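Local atomic coordinates of MarR family transcriptional regulator (Staphylococcus epidermidis, PDB entry 5HLI), a protein that probably binds DNA as a dimer and regulates transcription in response to oxidation, as a redox-sensing member of the MarR family. Residues Leu47-Glu52 with Asn59-His64. The protein carries 1 engineered substitution. Numbering follows the deposited sequence.
Sequences LLTLWE and NSIGRH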
ATOM      1  N   LEU A  47      12.454 -12.177   9.794  1.00 20.13           N
ATOM      2  CA  LEU A  47      13.090 -13.200   8.972  1.00 21.00           C
ATOM      3  C   LEU A  47      14.013 -12.573   7.934  1.00 23.87           C
ATOM      4  O   LEU A  47      15.086 -13.114   7.639  1.00 23.39           O
ATOM      5  CB  LEU A  47      12.024 -14.062   8.298  1.00 17.99           C
ATOM      6  CG  LEU A  47      11.163 -14.916   9.235  1.00 21.10           C
ATOM      7  CD1 LEU A  47      10.003 -15.543   8.477  1.00 21.75           C
ATOM      8  CD2 LEU A  47      12.007 -15.991   9.911  1.00 16.67           C
ATOM      9  N   LEU A  48      13.621 -11.421   7.384  1.00 20.65           N
ATOM     10  CA  LEU A  48      14.422 -10.784   6.343  1.00 19.91           C
ATOM     11  C   LEU A  48      15.782 -10.339   6.874  1.00 21.17           C
ATOM     12  O   LEU A  48      16.798 -10.482   6.183  1.00 23.30           O
ATOM     13  CB  LEU A  48      13.658  -9.603   5.741  1.00 20.90           C
ATOM     14  CG  LEU A  48      12.544  -9.991   4.766  1.00 22.17           C
ATOM     15  CD1 LEU A  48      11.702  -8.782   4.382  1.00 24.25           C
ATOM     16  CD2 LEU A  48      13.133 -10.656   3.525  1.00 23.85           C
ATOM     17  N   THR A  49      15.832  -9.801   8.095  1.00 18.80           N
ATOM     18  CA  THR A  49      17.131  -9.406   8.634  1.00 21.70           C
ATOM     19  C   THR A  49      17.945 -10.626   9.053  1.00 26.47           C
ATOM     20  O   THR A  49      19.174 -10.637   8.907  1.00 25.62           O
ATOM     21  CB  THR A  49      16.971  -8.417   9.797  1.00 20.72           C
ATOM     22  OG1 THR A  49      18.265  -7.959  10.209  1.00 20.09           O
ATOM     23  CG2 THR A  49      16.275  -9.047  10.995  1.00 20.07           C
ATOM     24  N   LEU A  50      17.283 -11.675   9.547  1.00 23.14           N
ATOM     25  CA  LEU A  50      18.003 -12.898   9.891  1.00 21.54           C
ATOM     26  C   LEU A  50      18.596 -13.552   8.650  1.00 25.48           C
ATOM     27  O   LEU A  50      19.690 -14.121   8.703  1.00 24.97           O
ATOM     28  CB  LEU A  50      17.078 -13.871  10.621  1.00 18.20           C
ATOM     29  CG  LEU A  50      16.726 -13.512  12.065  1.00 21.90           C
ATOM     30  CD1 LEU A  50      15.660 -14.448  12.599  1.00 22.81           C
ATOM     31  CD2 LEU A  50      17.965 -13.567  12.942  1.00 24.82           C
ATOM     32  N   TRP A  51      17.889 -13.479   7.521  1.00 25.33           N
ATOM     33  CA  TRP A  51      18.420 -14.027   6.279  1.00 29.41           C
ATOM     34  C   TRP A  51      19.588 -13.210   5.742  1.00 31.59           C
ATOM     35  O   TRP A  51      20.323 -13.698   4.878  1.00 32.85           O
ATOM     36  CB  TRP A  51      17.305 -14.127   5.235  1.00 25.09           C
ATOM     37  CG  TRP A  51      16.329 -15.230   5.523  1.00 26.82           C
ATOM     38  CD1 TRP A  51      16.593 -16.413   6.155  1.00 25.35           C
ATOM     39  CD2 TRP A  51      14.931 -15.250   5.206  1.00 25.50           C
ATOM     40  NE1 TRP A  51      15.451 -17.169   6.243  1.00 26.23           N
ATOM     41  CE2 TRP A  51      14.416 -16.478   5.670  1.00 25.32           C
ATOM     42  CE3 TRP A  51      14.067 -14.351   4.574  1.00 27.24           C
ATOM     43  CZ2 TRP A  51      13.075 -16.828   5.523  1.00 26.73           C
ATOM     44  CZ3 TRP A  51      12.734 -14.702   4.429  1.00 24.98           C
ATOM     45  CH2 TRP A  51      12.253 -15.930   4.901  1.00 27.84           C
ATOM     46  N   GLU A  52      19.775 -11.983   6.232  1.00 27.01           N
ATOM     47  CA  GLU A  52      20.951 -11.185   5.907  1.00 35.18           C
ATOM     48  C   GLU A  52      22.086 -11.408   6.897  1.00 30.02           C
ATOM     49  O   GLU A  52      23.250 -11.494   6.493  1.00 34.66           O
ATOM     50  CB  GLU A  52      20.593  -9.696   5.865  1.00 30.21           C
ATOM     51  CG  GLU A  52      19.607  -9.327   4.770  1.00 38.48           C
ATOM     52  CD  GLU A  52      20.173  -9.555   3.381  1.00 48.83           C
ATOM     53  OE1 GLU A  52      21.169  -8.888   3.028  1.00 52.11           O
ATOM     54  OE2 GLU A  52      19.623 -10.403   2.644  1.00 44.91           O
ATOM     55  N   ASN A  59      18.548  -7.294  20.555  1.00 20.49           N
ATOM     56  CA  ASN A  59      18.814  -5.868  20.397  1.00 27.21           C
ATOM     57  C   ASN A  59      19.278  -5.538  18.983  1.00 21.86           C
ATOM     58  O   ASN A  59      18.919  -4.487  18.437  1.00 23.70           O
ATOM     59  CB  ASN A  59      19.848  -5.412  21.426  1.00 29.40           C
ATOM     60  CG  ASN A  59      19.277  -5.336  22.830  1.00 40.00           C
ATOM     61  OD1 ASN A  59      18.070  -5.169  23.015  1.00 37.25           O
ATOM     62  ND2 ASN A  59      20.144  -5.457  23.826  1.00 42.06           N
ATOM     63  N   SER A  60      20.073  -6.422  18.372  1.00 22.29           N
ATOM     64  CA  SER A  60      20.525  -6.190  17.003  1.00 22.46           C
ATOM     65  C   SER A  60      19.355  -6.196  16.024  1.00 23.11           C
ATOM     66  O   SER A  60      19.319  -5.394  15.083  1.00 21.34           O
ATOM     67  CB  SER A  60      21.558  -7.241  16.603  1.00 25.90           C
ATOM     68  OG  SER A  60      21.834  -7.178  15.215  1.00 25.86           O
ATOM     69  N   ILE A  61      18.394  -7.099  16.226  1.00 22.62           N
ATOM     70  CA  ILE A  61      17.198  -7.106  15.387  1.00 18.91           C
ATOM     71  C   ILE A  61      16.421  -5.810  15.571  1.00 20.15           C
ATOM     72  O   ILE A  61      15.898  -5.238  14.607  1.00 19.23           O
ATOM     73  CB  ILE A  61      16.331  -8.339  15.700  1.00 20.18           C
ATOM     74  CG1 ILE A  61      17.133  -9.621  15.455  1.00 23.44           C
ATOM     75  CG2 ILE A  61      15.053  -8.325  14.865  1.00 20.14           C
ATOM     76  CD1 ILE A  61      16.390 -10.895  15.809  1.00 23.65           C
ATOM     77  N   GLY A  62      16.340  -5.327  16.812  1.00 21.29           N
ATOM     78  CA  GLY A  62      15.649  -4.074  17.068  1.00 26.35           C
ATOM     79  C   GLY A  62      16.285  -2.896  16.359  1.00 24.15           C
ATOM     80  O   GLY A  62      15.588  -2.025  15.838  1.00 24.69           O
ATOM     81  N   ARG A  63      17.619  -2.849  16.328  1.00 21.56           N
ATOM     82  CA  ARG A  63      18.298  -1.781  15.600  1.00 25.35           C
ATOM     83  C   ARG A  63      18.029  -1.877  14.102  1.00 25.72           C
ATOM     84  O   ARG A  63      17.777  -0.862  13.444  1.00 24.35           O
ATOM     85  CB  ARG A  63      19.800  -1.822  15.884  1.00 26.88           C
ATOM     86  CG  ARG A  63      20.166  -1.420  17.306  1.00 32.53           C
ATOM     87  CD  ARG A  63      21.671  -1.280  17.490  1.00 34.52           C
ATOM     88  NE  ARG A  63      22.360  -2.566  17.486  1.00 34.99           N
ATOM     89  CZ  ARG A  63      22.515  -3.331  18.563  1.00 40.93           C
ATOM     90  NH1 ARG A  63      22.024  -2.942  19.732  1.00 43.32           N
ATOM     91  NH2 ARG A  63      23.160  -4.487  18.473  1.00 32.74           N
ATOM     92  N   HIS A  64      18.061  -3.094  13.551  1.00 23.33           N
ATOM     93  CA  HIS A  64      17.821  -3.274  12.121  1.00 23.44           C
ATOM     94  C   HIS A  64      16.420  -2.835  11.720  1.00 23.10           C
ATOM     95  O   HIS A  64      16.235  -2.222  10.662  1.00 23.29           O
ATOM     96  CB  HIS A  64      18.028  -4.735  11.731  1.00 24.40           C
ATOM     97  CG  HIS A  64      19.460  -5.148  11.679  1.00 24.50           C
ATOM     98  ND1 HIS A  64      19.893  -6.384  12.107  1.00 27.25           N
ATOM     99  CD2 HIS A  64      20.560  -4.494  11.241  1.00 28.33           C
ATOM    100  CE1 HIS A  64      21.198  -6.471  11.939  1.00 26.25           C
ATOM    101  NE2 HIS A  64      21.625  -5.341  11.411  1.00 29.87           N
TER
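T49 OG1 lies 3.0 Å from H64 ND1, while the side-chain amide of Q56, in the short strand between the two helices, also reaches this hydroxyl through a hydrogen bond from NE2. The other end of that amide, Q56 OE1, is hydrogen-bonded to S60 OG and more weakly to H64 ND1, so one glutamine touches both helices and would limit how far the hydroxyl and the imidazole can turn. T49 OG1 meets the H64 ring obliquely, 3.4 Å from H64 CG, and the two side chains cross at about a right angle. With chi1 of -175° the T49 hydroxyl is extended away from its own backbone N, which carries it to the imidazole and leaves CG2 to face I61. There the two methyls, T49 CG2 and I61 CG2, come within 4.1 Å. Beside it, the next residue, L50, makes a purely apolar contact: its CD2 packs on I61 CD1 at 4.2 Å, the ends of both side chains leaning in although neither CB is aimed at the opposite helix. I99 of strand 97-101 touches both L50 and I61 and joins this apolar patch to the sheet. The helices, 41-52 and 58-65, belong to the winged helix-turn-helix fold of MarR proteins, in which 69-81 follows as the probable recognition helix and strands 85-89 and 97-101 form the wing. Their short segments run at 110° to each other with axes 10.3 Å apart, and T49 and H64 have the nearest CA atoms, 7.1 Å apart. Burial is modest, 165 Å² in all, with T49 giving the largest share; L50 and I61 are buried in the protein, while H64 is exposed and its side chain also touches E53. On another side of helix 41-52, L48 packs against F17 of the second subunit.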